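Hypothetical protein (Mus musculus, PDB 1VKB) probably acts as a gamma-glutamylamine cyclotransferase, releasing 5-oxoproline and a free amine from gamma-glutamylamines. Local coordinates at residues Thr21-Gly25 / Gly77-Glu81; Val31-His37 / Gln85-Leu90; Met99-Leu105 / Gln123-Thr129. One frame throughout, in Å; residues are numbered along the deposited sequence.

Contact 1: Thr21-Gly25 / Gly77-Glu81; sequences TLKRG and GEIYE. With FMT (formic acid), chain D; FMT (formic acid), chain C.
E78 OE1 is gripped by two donors that reach it from opposite faces of the carboxylate plane, one from each segment. R24 N comes from the loop on the syn side, 2.9 Å from E78 OE1 and nearly straight at 168°. From the other face, well above the plane, Y80 OH donates to E78 OE1 at 2.9 Å; the oxygen lies in the plane of the tyrosine ring. The second oxygen works through water 1, which donates to E78 OE2 at 2.6 Å and to R24 O at 2.7 Å. Both backbone polar atoms of R24 are thus tied to one carboxylate on strand 76-82. With CG beside its own backbone N (chi1 -67°) and the chain extended beyond, E78 passes K23 at about a right angle, alongside K23 CA and CB. The lysine bends at chi3, its CD near G77 CA, and sends NZ off to Y145 O.

T21 and L22 end the Y-G-T-L sequence of the gamma-glutamyl cyclotransferase-like fold, which in relatives holds the substrate's gamma-glutamyl part. L22 N donates to O2 of the formic acid of chain C at 3.3 Å, and Y19 N also bonds a formic acid; these probably come from the crystallisation liquor, though they may mark a pocket.

R24 runs out extended, laying CG against Y80 OH at 3.4 Å, with guanidinium and ring planes 79° apart. Beyond the tyrosine it clasps the chain D formic acid edge-on: NE to O2 at 2.8 Å and NH2 to O1 at 3.1 Å. F42 is its cation-pi partner.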
loop_
_atom_site.group_PDB
_atom_site.type_symbol
_atom_site.label_atom_id
_atom_site.label_comp_id
_atom_site.label_asym_id
_atom_site.label_seq_id
_atom_site.Cartn_x
_atom_site.Cartn_y
_atom_site.Cartn_z
ATOM N N THR A 21 0.584 -0.052 -5.930
ATOM C CA THR A 21 1.553 -0.014 -7.060
ATOM C C THR A 21 2.964 -0.383 -6.626
ATOM O O THR A 21 3.837 -0.608 -7.468
ATOM C CB THR A 21 1.594 1.354 -7.759
ATOM O OG1 THR A 21 2.151 2.345 -6.886
ATOM C CG2 THR A 21 0.228 1.828 -8.109
ATOM N N LEU A 22 3.197 -0.384 -5.316
ATOM C CA LEU A 22 4.495 -0.780 -4.744
ATOM C C LEU A 22 4.775 -2.274 -4.646
ATOM O O LEU A 22 5.929 -2.663 -4.456
ATOM C CB LEU A 22 4.737 -0.114 -3.380
ATOM C CG LEU A 22 4.827 1.411 -3.412
ATOM C CD1 LEU A 22 4.808 1.954 -1.982
ATOM C CD2 LEU A 22 6.045 1.899 -4.117
ATOM N N LYS A 23 3.751 -3.110 -4.778
ATOM C CA LYS A 23 3.904 -4.547 -4.742
ATOM C C LYS A 23 4.765 -5.093 -5.882
ATOM O O LYS A 23 4.824 -4.514 -6.979
ATOM C CB LYS A 23 2.550 -5.245 -4.838
ATOM C CG LYS A 23 1.605 -5.071 -3.639
ATOM C CD LYS A 23 0.416 -6.085 -3.703
ATOM C CE LYS A 23 -0.446 -5.903 -4.953
ATOM N NZ LYS A 23 -1.608 -6.875 -4.961
ATOM N N ARG A 24 5.366 -6.262 -5.643
ATOM C CA ARG A 24 6.025 -7.024 -6.710
ATOM C C ARG A 24 5.101 -7.128 -7.891
ATOM O O ARG A 24 3.911 -7.377 -7.749
ATOM C CB ARG A 24 6.402 -8.423 -6.249
ATOM C CG ARG A 24 7.618 -8.444 -5.342
ATOM C CD ARG A 24 8.015 -9.823 -4.910
ATOM N NE ARG A 24 9.364 -9.809 -4.342
ATOM C CZ ARG A 24 9.974 -10.910 -3.912
ATOM N NH1 ARG A 24 9.347 -12.073 -3.954
ATOM N NH2 ARG A 24 11.190 -10.844 -3.414
ATOM N N GLY A 25 5.640 -6.867 -9.065
ATOM C CA GLY A 25 4.864 -6.993 -10.267
ATOM C C GLY A 25 3.924 -5.870 -10.568
ATOM O O GLY A 25 3.183 -5.936 -11.574
ATOM N N GLY A 77 -1.615 -8.026 0.562
ATOM C CA GLY A 77 -0.441 -7.279 0.155
ATOM C C GLY A 77 0.794 -7.992 0.606
ATOM O O GLY A 77 0.780 -9.198 0.915
ATOM N N GLU A 78 1.874 -7.234 0.598
ATOM C CA GLU A 78 3.184 -7.784 0.837
ATOM C C GLU A 78 3.834 -7.068 2.011
ATOM O O GLU A 78 3.759 -5.852 2.157
ATOM C CB GLU A 78 4.047 -7.659 -0.401
ATOM C CG GLU A 78 3.537 -8.526 -1.552
ATOM C CD GLU A 78 4.246 -8.267 -2.839
ATOM O OE1 GLU A 78 4.986 -7.259 -2.971
ATOM O OE2 GLU A 78 4.029 -9.083 -3.723
ATOM N N ILE A 79 4.525 -7.858 2.809
ATOM C CA ILE A 79 5.314 -7.353 3.949
ATOM C C ILE A 79 6.778 -7.212 3.580
ATOM O O ILE A 79 7.397 -8.163 3.082
ATOM C CB ILE A 79 5.151 -8.277 5.143
ATOM C CG1 ILE A 79 3.654 -8.476 5.483
ATOM C CG2 ILE A 79 5.936 -7.761 6.328
ATOM C CD1 ILE A 79 3.412 -9.623 6.437
ATOM N N TYR A 80 7.332 -6.024 3.851
ATOM C CA TYR A 80 8.772 -5.765 3.678
ATOM C C TYR A 80 9.364 -5.293 4.966
ATOM O O TYR A 80 8.684 -4.662 5.762
ATOM C CB TYR A 80 9.030 -4.663 2.616
ATOM C CG TYR A 80 8.707 -5.138 1.233
ATOM C CD1 TYR A 80 7.392 -5.211 0.812
ATOM C CD2 TYR A 80 9.708 -5.504 0.353
ATOM C CE1 TYR A 80 7.070 -5.671 -0.451
ATOM C CE2 TYR A 80 9.398 -5.987 -0.915
ATOM C CZ TYR A 80 8.065 -6.057 -1.299
ATOM O OH TYR A 80 7.711 -6.548 -2.533
ATOM N N GLU A 81 10.645 -5.561 5.160
ATOM C CA GLU A 81 11.398 -4.896 6.216
ATOM C C GLU A 81 12.255 -3.831 5.539
ATOM O O GLU A 81 13.027 -4.163 4.621
ATOM C CB GLU A 81 12.233 -5.902 7.018
ATOM C CG GLU A 81 12.831 -5.259 8.234
ATOM C CD GLU A 81 13.547 -6.223 9.167
ATOM O OE1 GLU A 81 14.262 -7.112 8.680
ATOM O OE2 GLU A 81 13.411 -6.066 10.395
HETATM C C FMT D . 11.623 -7.141 -3.927
HETATM O O1 FMT D . 12.320 -7.927 -3.294
HETATM O O2 FMT D . 10.929 -7.510 -4.853
HETATM C C FMT C . 1.057 0.900 -1.618
HETATM O O1 FMT C . 0.853 0.183 -0.614
HETATM O O2 FMT C . 1.391 0.555 -2.781
HETATM O O HOH W 1 2.720 -8.907 -5.911
#

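Contact 2: Val31-His37 / Gln85-Leu90; sequences VMLDHSH and QMLRFL
The H37 imidazole lies flat on the phenyl ring of F89, a face-to-face stack with centroids 3.6 Å apart and planes only 8° from parallel. F89 CE1 sits over the centre of the imidazole; the ring thus lies between F89 of the helix on one face and D34 of its own segment on the other, D34 CG being offset toward the rim. At its edge V31 CA lies in plane, and H37 ND1 donates to V31 O at 2.8 Å, in the ring plane and onto a lone pair in the carbonyl plane. That bond, almost straight at 174°, helps fix the rotation of the imidazole, in an orientation that lets it stack.

The arrangement joins two helical pieces of the gamma-glutamyl cyclotransferase-like fold: helix 84-93 on one hand, and on the other the short helix 30-33 with the 3-10 turn that follows it. An Asx turn shapes the passage from that short helix to the 3-10 turn, D34 OD1 accepting from S36 N. S36 OG adds a second bond to D34 OD1 from the same face of the carboxylate, the closer of the two at 2.7 Å.

Beside the stack the packing turns apolar. V31 crosses F89 at about a right angle and presses its CB on F89 CE2 at 3.8 Å. F89 gets there with CG anti to its own nitrogen (chi1 165°), which sends the ring across to the other segment. M86 folds at chi2 and chi3, bringing its CE to 3.7 Å from H37 CB and 3.7 Å from M32 O. Its backbone N is bonded to D83 OD1, while its CA makes a bent CA-H...O contact, M86 CA to H37 O 3.1 Å.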
loop_
_atom_site.group_PDB
_atom_site.type_symbol
_atom_site.label_atom_id
_atom_site.label_comp_id
_atom_site.label_asym_id
_atom_site.label_seq_id
_atom_site.Cartn_x
_atom_site.Cartn_y
_atom_site.Cartn_z
ATOM N N VAL A 31 10.801 1.401 -7.402
ATOM C CA VAL A 31 11.346 2.363 -6.430
ATOM C C VAL A 31 11.825 1.669 -5.163
ATOM O O VAL A 31 12.712 2.181 -4.492
ATOM C CB VAL A 31 10.362 3.513 -6.056
ATOM C CG1 VAL A 31 9.937 4.288 -7.286
ATOM C CG2 VAL A 31 9.185 2.987 -5.297
ATOM N N MET A 32 11.255 0.505 -4.848
ATOM C CA MET A 32 11.691 -0.282 -3.700
ATOM C C MET A 32 12.990 -1.056 -3.979
ATOM O O MET A 32 13.674 -1.474 -3.032
ATOM C CB MET A 32 10.605 -1.254 -3.275
ATOM C CG MET A 32 9.329 -0.550 -2.799
ATOM S SD MET A 32 8.195 -1.755 -2.083
ATOM C CE MET A 32 8.773 -1.549 -0.414
ATOM N N LEU A 33 13.298 -1.284 -5.257
ATOM C CA LEU A 33 14.513 -2.011 -5.673
ATOM C C LEU A 33 15.691 -1.099 -5.957
ATOM O O LEU A 33 16.793 -1.556 -6.182
ATOM C CB LEU A 33 14.216 -2.778 -6.947
ATOM C CG LEU A 33 13.123 -3.852 -6.915
ATOM C CD1 LEU A 33 12.972 -4.473 -8.286
ATOM C CD2 LEU A 33 13.469 -4.868 -5.880
ATOM N N ASP A 34 15.451 0.202 -5.987
ATOM C CA ASP A 34 16.489 1.184 -6.241
ATOM C C ASP A 34 17.229 1.494 -4.950
ATOM O O ASP A 34 16.730 2.172 -4.069
ATOM C CB ASP A 34 15.829 2.441 -6.855
ATOM C CG ASP A 34 16.824 3.406 -7.440
ATOM O OD1 ASP A 34 17.965 3.487 -6.918
ATOM O OD2 ASP A 34 16.537 4.130 -8.425
ATOM N N HIS A 35 18.470 1.006 -4.841
ATOM C CA HIS A 35 19.221 1.132 -3.603
ATOM C C HIS A 35 19.608 2.558 -3.272
ATOM O O HIS A 35 19.995 2.821 -2.163
ATOM C CB HIS A 35 20.522 0.307 -3.655
ATOM C CG HIS A 35 20.303 -1.169 -3.661
ATOM N ND1 HIS A 35 19.333 -1.776 -4.430
ATOM C CD2 HIS A 35 20.956 -2.167 -3.020
ATOM C CE1 HIS A 35 19.384 -3.084 -4.247
ATOM N NE2 HIS A 35 20.364 -3.347 -3.400
ATOM N N SER A 36 19.483 3.494 -4.210
ATOM C CA SER A 36 19.700 4.896 -3.867
ATOM C C SER A 36 18.611 5.414 -2.901
ATOM O O SER A 36 18.760 6.497 -2.306
ATOM C CB SER A 36 19.747 5.787 -5.128
ATOM O OG SER A 36 18.486 5.830 -5.786
ATOM N N HIS A 37 17.535 4.645 -2.725
ATOM C CA HIS A 37 16.445 5.035 -1.799
ATOM C C HIS A 37 16.554 4.370 -0.450
ATOM O O HIS A 37 15.810 4.728 0.442
ATOM C CB HIS A 37 15.087 4.646 -2.367
ATOM C CG HIS A 37 14.799 5.283 -3.684
ATOM N ND1 HIS A 37 13.977 4.698 -4.623
ATOM C CD2 HIS A 37 15.183 6.473 -4.194
ATOM C CE1 HIS A 37 13.916 5.482 -5.686
ATOM N NE2 HIS A 37 14.642 6.563 -5.454
ATOM N N GLN A 85 15.920 5.175 5.808
ATOM C CA GLN A 85 16.064 5.967 4.562
ATOM C C GLN A 85 14.944 5.630 3.605
ATOM O O GLN A 85 14.350 6.506 2.987
ATOM C CB GLN A 85 17.392 5.680 3.882
ATOM C CG GLN A 85 17.617 6.495 2.584
ATOM C CD GLN A 85 18.917 6.147 1.860
ATOM O OE1 GLN A 85 19.683 5.271 2.292
ATOM N NE2 GLN A 85 19.164 6.841 0.737
ATOM N N MET A 86 14.704 4.342 3.418
ATOM C CA MET A 86 13.630 3.876 2.543
ATOM C C MET A 86 12.271 4.318 3.091
ATOM O O MET A 86 11.396 4.708 2.327
ATOM C CB MET A 86 13.666 2.358 2.425
ATOM C CG MET A 86 12.530 1.765 1.571
ATOM S SD MET A 86 12.477 2.311 -0.156
ATOM C CE MET A 86 13.894 1.453 -0.816
ATOM N N LEU A 87 12.069 4.210 4.397
ATOM C CA LEU A 87 10.796 4.684 4.983
ATOM C C LEU A 87 10.542 6.165 4.683
ATOM O O LEU A 87 9.405 6.580 4.287
ATOM C CB LEU A 87 10.767 4.416 6.505
ATOM C CG LEU A 87 9.442 4.597 7.216
ATOM C CD1 LEU A 87 8.383 3.654 6.643
ATOM C CD2 LEU A 87 9.668 4.353 8.727
ATOM N N ARG A 88 11.569 6.986 4.884
ATOM C CA ARG A 88 11.398 8.414 4.572
ATOM C C ARG A 88 11.228 8.656 3.053
ATOM O O ARG A 88 10.542 9.593 2.628
ATOM C CB ARG A 88 12.561 9.210 5.093
ATOM C CG ARG A 88 12.603 9.234 6.609
ATOM C CD ARG A 88 13.791 9.938 7.203
ATOM N NE ARG A 88 14.211 11.138 6.468
ATOM C CZ ARG A 88 13.676 12.340 6.591
ATOM N NH1 ARG A 88 12.663 12.566 7.409
ATOM N NH2 ARG A 88 14.155 13.342 5.873
ATOM N N PHE A 89 11.885 7.849 2.245
ATOM C CA PHE A 89 11.723 7.975 0.756
ATOM C C PHE A 89 10.261 7.686 0.385
ATOM O O PHE A 89 9.656 8.438 -0.387
ATOM C CB PHE A 89 12.659 7.074 -0.035
ATOM C CG PHE A 89 12.232 6.960 -1.467
ATOM C CD1 PHE A 89 12.538 7.960 -2.358
ATOM C CD2 PHE A 89 11.399 5.941 -1.862
ATOM C CE1 PHE A 89 12.071 7.899 -3.687
ATOM C CE2 PHE A 89 10.931 5.881 -3.151
ATOM C CZ PHE A 89 11.268 6.866 -4.057
ATOM N N LEU A 90 9.705 6.600 0.927
ATOM C CA LEU A 90 8.341 6.218 0.637
ATOM C C LEU A 90 7.345 7.258 1.137
ATOM O O LEU A 90 6.323 7.523 0.460
ATOM C CB LEU A 90 8.031 4.817 1.163
ATOM C CG LEU A 90 8.763 3.661 0.500
ATOM C CD1 LEU A 90 8.512 2.318 1.164
ATOM C CD2 LEU A 90 8.456 3.582 -1.032
#

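Contact 3: Met99-Leu105 / Gln123-Thr129; sequences MYQRTAL and QCFVYTT
T103 and V126 are bonded to each other twice, T103 N to V126 O at 2.8 Å and V126 N to T103 O at 2.8 Å. Matching pairs of bonds link Q101 with T128 and L105 with C124, making a regular antiparallel ladder whose strand segments 101-105 and 123-129 run at 145°. R102 with Y127 and A104 with F125 are the non-hydrogen-bonded pairs between these rungs. At the ladder's end T129 OG1, also bonded to T131 N, donates to M99 O at 3.0 Å.

On the face of T103, V126 and T128, two hydroxyls are hydrogen-bonded across the strands, T103 OG1 and T128 OG1, 2.9 Å apart. T128 OG1 stands between its own N and carbonyl carbon (chi1 61°), which turns it to that neighbour and to water 2, 2.7 Å from T128 OG1. The same water donates to Q101 OE1, which also bonds A130 N, while Q101 NE2 bonds P97 O. L105 crosses V126 at about a right angle and rests CD1 on V126 CG2 at 3.8 Å.

The other face carries a cation-pi pair. R102 bends at chi3 after running CG and CD along F125 CB, and brings NH1 over the centre of the phenyl ring; R102 CZ is 4.5 Å from the F125 centroid. The guanidinium comes in by its edge, its plane 68° from the ring. R102 also lies alongside Y127, and both end at D91 of helix 84-93: R102 NH2 in a salt bridge, Y127 OH in a hydrogen bond. With the arginine charge balanced there and the tyrosine hydroxyl bonded beside it, the D91 carboxylate is probably kept ionised, and this sheet face is tied to the helix.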
loop_
_atom_site.group_PDB
_atom_site.type_symbol
_atom_site.label_atom_id
_atom_site.label_comp_id
_atom_site.label_asym_id
_atom_site.label_seq_id
_atom_site.Cartn_x
_atom_site.Cartn_y
_atom_site.Cartn_z
ATOM N N MET A 99 -1.501 13.389 0.829
ATOM C CA MET A 99 -2.129 12.463 -0.117
ATOM C C MET A 99 -2.439 11.141 0.603
ATOM O O MET A 99 -3.549 10.582 0.463
ATOM C CB MET A 99 -1.113 12.230 -1.272
ATOM C CG MET A 99 -1.381 11.159 -2.358
ATOM S SD MET A 99 -0.016 10.857 -3.581
ATOM C CE MET A 99 -0.862 10.034 -4.926
ATOM N N TYR A 100 -1.437 10.654 1.343
ATOM C CA TYR A 100 -1.574 9.530 2.232
ATOM C C TYR A 100 -1.049 9.923 3.597
ATOM O O TYR A 100 -0.381 10.936 3.739
ATOM C CB TYR A 100 -0.743 8.353 1.719
ATOM C CG TYR A 100 -1.216 7.672 0.443
ATOM C CD1 TYR A 100 -0.762 8.091 -0.778
ATOM C CD2 TYR A 100 -2.048 6.587 0.481
ATOM C CE1 TYR A 100 -1.128 7.462 -1.933
ATOM C CE2 TYR A 100 -2.436 5.960 -0.679
ATOM C CZ TYR A 100 -1.965 6.407 -1.890
ATOM O OH TYR A 100 -2.269 5.814 -3.109
ATOM N N GLN A 101 -1.441 9.149 4.601
ATOM C CA GLN A 101 -0.896 9.281 5.933
ATOM C C GLN A 101 -0.397 7.879 6.299
ATOM O O GLN A 101 -1.091 6.873 6.086
ATOM C CB GLN A 101 -1.964 9.772 6.893
ATOM C CG GLN A 101 -2.601 11.088 6.543
ATOM C CD GLN A 101 -3.661 10.989 5.482
ATOM O OE1 GLN A 101 -4.529 10.107 5.521
ATOM N NE2 GLN A 101 -3.589 11.893 4.504
ATOM N N ARG A 102 0.819 7.805 6.836
ATOM C CA ARG A 102 1.347 6.532 7.215
ATOM C C ARG A 102 0.743 6.108 8.544
ATOM O O ARG A 102 0.834 6.851 9.549
ATOM C CB ARG A 102 2.862 6.631 7.341
ATOM C CG ARG A 102 3.519 5.300 7.781
ATOM C CD ARG A 102 4.971 5.125 7.347
ATOM N NE ARG A 102 5.869 6.277 7.543
ATOM C CZ ARG A 102 6.476 6.598 8.714
ATOM N NH1 ARG A 102 6.199 5.985 9.849
ATOM N NH2 ARG A 102 7.297 7.609 8.766
ATOM N N THR A 103 0.191 4.900 8.573
ATOM C CA THR A 103 -0.569 4.392 9.715
ATOM C C THR A 103 -0.107 2.985 10.080
ATOM O O THR A 103 0.137 2.186 9.208
ATOM C CB THR A 103 -2.070 4.383 9.303
ATOM O OG1 THR A 103 -2.488 5.733 8.999
ATOM C CG2 THR A 103 -2.890 4.018 10.452
ATOM N N ALA A 104 0.018 2.665 11.373
ATOM C CA ALA A 104 0.543 1.343 11.777
ATOM C C ALA A 104 -0.685 0.434 11.888
ATOM O O ALA A 104 -1.637 0.826 12.542
ATOM C CB ALA A 104 1.211 1.454 13.092
ATOM N N LEU A 105 -0.704 -0.715 11.213
ATOM C CA LEU A 105 -1.829 -1.632 11.264
ATOM C C LEU A 105 -1.352 -3.064 11.519
ATOM O O LEU A 105 -0.235 -3.426 11.178
ATOM C CB LEU A 105 -2.594 -1.624 9.924
ATOM C CG LEU A 105 -3.241 -0.363 9.364
ATOM C CD1 LEU A 105 -3.883 -0.702 7.989
ATOM C CD2 LEU A 105 -4.284 0.173 10.363
ATOM N N GLN A 123 2.849 -6.121 13.104
ATOM C CA GLN A 123 2.469 -4.706 12.951
ATOM C C GLN A 123 3.306 -4.093 11.840
ATOM O O GLN A 123 4.535 -4.201 11.850
ATOM C CB GLN A 123 2.708 -3.900 14.241
ATOM C CG GLN A 123 1.977 -2.549 14.238
ATOM C CD GLN A 123 0.500 -2.687 14.682
ATOM O OE1 GLN A 123 0.054 -3.777 14.996
ATOM N NE2 GLN A 123 -0.218 -1.578 14.731
ATOM N N CYS A 124 2.658 -3.378 10.906
ATOM C CA CYS A 124 3.324 -2.812 9.755
ATOM C C CYS A 124 2.807 -1.399 9.533
ATOM O O CYS A 124 1.632 -1.145 9.748
ATOM C CB CYS A 124 2.939 -3.577 8.499
ATOM S SG CYS A 124 3.447 -5.306 8.452
ATOM N N PHE A 125 3.670 -0.514 9.090
ATOM C CA PHE A 125 3.228 0.736 8.550
ATOM C C PHE A 125 2.515 0.480 7.184
ATOM O O PHE A 125 2.982 -0.289 6.322
ATOM C CB PHE A 125 4.376 1.704 8.320
ATOM C CG PHE A 125 4.983 2.255 9.588
ATOM C CD1 PHE A 125 4.209 2.860 10.566
ATOM C CD2 PHE A 125 6.361 2.147 9.801
ATOM C CE1 PHE A 125 4.802 3.324 11.755
ATOM C CE2 PHE A 125 6.922 2.639 10.986
ATOM C CZ PHE A 125 6.143 3.210 11.936
ATOM N N VAL A 126 1.444 1.224 6.973
ATOM C CA VAL A 126 0.661 1.139 5.729
ATOM C C VAL A 126 0.305 2.563 5.331
ATOM O O VAL A 126 0.045 3.393 6.219
ATOM C CB VAL A 126 -0.658 0.351 5.963
ATOM C CG1 VAL A 126 -1.426 0.196 4.641
ATOM C CG2 VAL A 126 -0.367 -1.027 6.532
ATOM N N TYR A 127 0.356 2.861 4.034
ATOM C CA TYR A 127 -0.066 4.178 3.521
ATOM C C TYR A 127 -1.599 4.162 3.334
ATOM O O TYR A 127 -2.097 3.529 2.415
ATOM C CB TYR A 127 0.705 4.524 2.233
ATOM C CG TYR A 127 2.162 4.743 2.570
ATOM C CD1 TYR A 127 2.564 5.921 3.219
ATOM C CD2 TYR A 127 3.126 3.764 2.318
ATOM C CE1 TYR A 127 3.884 6.118 3.589
ATOM C CE2 TYR A 127 4.476 3.938 2.744
ATOM C CZ TYR A 127 4.832 5.119 3.337
ATOM O OH TYR A 127 6.125 5.320 3.735
ATOM N N THR A 128 -2.329 4.759 4.292
ATOM C CA THR A 128 -3.805 4.869 4.226
ATOM C C THR A 128 -4.158 6.292 3.848
ATOM O O THR A 128 -3.296 7.139 3.787
ATOM C CB THR A 128 -4.439 4.496 5.557
ATOM O OG1 THR A 128 -3.968 5.388 6.580
ATOM C CG2 THR A 128 -3.978 3.139 5.985
ATOM N N THR A 129 -5.426 6.574 3.587
ATOM C CA THR A 129 -5.821 7.949 3.393
ATOM C C THR A 129 -7.166 8.299 3.994
ATOM O O THR A 129 -8.120 7.525 3.885
ATOM C CB THR A 129 -5.736 8.374 1.954
ATOM O OG1 THR A 129 -6.082 9.759 1.892
ATOM C CG2 THR A 129 -6.753 7.681 1.082
HETATM O O HOH W 2 -5.178 7.755 7.025
#

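The three contacts lie in one gamma-glutamyl cyclotransferase-like domain, their centres about 13 to 16 Å apart. Contacts 1 and 2 cross along the chain: the loop 21-25 precedes helix 30-33, and strand 76-82 leads straight into helix 84-93. L22 joins them, meeting V31 and L90, while Y80 packs on M32. Contact 3 opens only after both are closed, since strand 101-109 follows helix 84-93. It shares the mixed sheet with contact 1, across the chain's centre, where I79 touches C124. From the helix, L87 rests on R102, F125 and Y127 of contact 3, and L90 on Y127. The helix therefore bridges the sheet and the probable substrate-binding loop.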